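Local atomic coordinates of macrophage receptor MARCO (Mus musculus, PDB entry 2OYA), a protein that is a macrophage scavenger receptor that probably binds varied ligands, with a basic and an acidic cluster of its cysteine-rich domain contributing to recognition. Residues C81-N84 / S85-N88. Residues are numbered along the deposited sequence; the frame is centred on the assembly and turned at random.
With SO4 (sulfate ion), chain C.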
# COMPACT_ATOMS: atom_id res chain seq x y z
N CYS A 81 -6.48 -7.74 -6.20
CA CYS A 81 -6.80 -6.61 -7.07
C CYS A 81 -6.25 -6.73 -8.46
O CYS A 81 -5.16 -7.25 -8.66
CB CYS A 81 -6.29 -5.31 -6.48
SG CYS A 81 -7.00 -4.96 -4.91
N SER A 82 -7.00 -6.20 -9.41
CA SER A 82 -6.48 -5.99 -10.74
C SER A 82 -5.34 -4.96 -10.66
O SER A 82 -5.46 -3.98 -9.91
CB SER A 82 -7.58 -5.46 -11.64
OG SER A 82 -7.06 -5.21 -12.92
N LYS A 83 -4.28 -5.19 -11.43
CA LYS A 83 -3.09 -4.33 -11.44
C LYS A 83 -2.17 -4.77 -12.60
O LYS A 83 -2.40 -5.82 -13.21
CB LYS A 83 -2.36 -4.42 -10.08
CG LYS A 83 -1.88 -5.81 -9.70
CD LYS A 83 -2.01 -6.11 -8.20
CE LYS A 83 -1.55 -7.53 -7.91
NZ LYS A 83 -2.38 -8.55 -8.62
N ASN A 84 -1.15 -3.97 -12.91
CA ASN A 84 -0.12 -4.40 -13.86
C ASN A 84 0.51 -5.70 -13.38
O ASN A 84 0.40 -6.05 -12.19
CB ASN A 84 0.99 -3.34 -14.00
CG ASN A 84 0.67 -2.24 -15.00
OD1 ASN A 84 1.56 -1.46 -15.38
ND2 ASN A 84 -0.58 -2.15 -15.44
N SER A 85 1.17 -6.43 -14.28
CA SER A 85 2.06 -7.53 -13.91
C SER A 85 2.98 -7.02 -12.79
O SER A 85 3.38 -5.86 -12.81
CB SER A 85 2.92 -7.94 -15.11
OG SER A 85 2.16 -8.48 -16.15
N TRP A 86 3.30 -7.88 -11.81
CA TRP A 86 4.23 -7.50 -10.75
C TRP A 86 5.56 -7.10 -11.37
O TRP A 86 6.10 -7.81 -12.24
CB TRP A 86 4.46 -8.66 -9.80
CG TRP A 86 3.30 -9.00 -8.91
CD1 TRP A 86 2.27 -9.87 -9.17
CD2 TRP A 86 3.07 -8.50 -7.59
NE1 TRP A 86 1.40 -9.92 -8.10
CE2 TRP A 86 1.87 -9.09 -7.12
CE3 TRP A 86 3.75 -7.58 -6.77
CZ2 TRP A 86 1.36 -8.83 -5.85
CZ3 TRP A 86 3.23 -7.32 -5.48
CH2 TRP A 86 2.05 -7.95 -5.05
N GLY A 87 6.06 -5.93 -10.96
CA GLY A 87 7.32 -5.39 -11.43
C GLY A 87 7.28 -4.68 -12.77
O GLY A 87 8.31 -4.14 -13.21
N ASN A 88 6.12 -4.69 -13.43
CA ASN A 88 5.90 -3.97 -14.70
C ASN A 88 5.40 -2.55 -14.46
O ASN A 88 4.23 -2.36 -14.13
CB ASN A 88 4.92 -4.75 -15.60
CG ASN A 88 4.61 -4.05 -16.94
OD1 ASN A 88 3.51 -4.17 -17.46
ND2 ASN A 88 5.59 -3.34 -17.49
S SO4 C . 1.71 -11.47 -12.77
O1 SO4 C . 2.86 -10.60 -12.48
O2 SO4 C . 0.45 -10.71 -12.80
O3 SO4 C . 1.93 -12.11 -14.07
O4 SO4 C . 1.63 -12.52 -11.76
O HOH W 1 -1.71 -11.01 -7.39
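K83 leans on W86 and N84 meets N88 round a surface loop, a worked example of how a chain without regular secondary structure is held by a turn, an aromatic ring and a lysine. S85 opens a type II beta turn closed by the bond from N88 N to S85 O, 3.0 Å long, and its CB lies beside a sulfate, probably from the crystallisation liquor. W86 follows, its backbone N-H donating to O1 of that ion at 2.8 Å. The same sulfate sits at the edge of the indole, with O1 3.4 Å from CD1 of W86. From the other segment K83 reaches across to this ring: its CE comes obliquely to the indole, 3.8 Å from CZ2 of W86. Bends at chi2 and chi4 (-62°) curl the K83 chain back, bringing NZ to the carbonyl of C81, where it approaches O almost head-on at 3.1 Å. A water in the plane of the indole, at its edge, accepts from NZ and, weakly, from W86 NE1. G87, with phi 81°, takes the third place of the turn, where a positive phi favours glycine. N88 completes it and brings its carbonyl against the N84 side chain, O 3.4 Å from CB of N84; the two side chains cross at a slant, their amide planes 19° apart. Beyond the loop, W86 stacks on Y22 and touches W65 and L66 of strand 64-66. A loop tied through C81 to C71 and leading into a type II turn, its tryptophan laid against the 17-22/25-29/64-66 sheet, thus forms part of the surface of this scavenger receptor cysteine-rich fold.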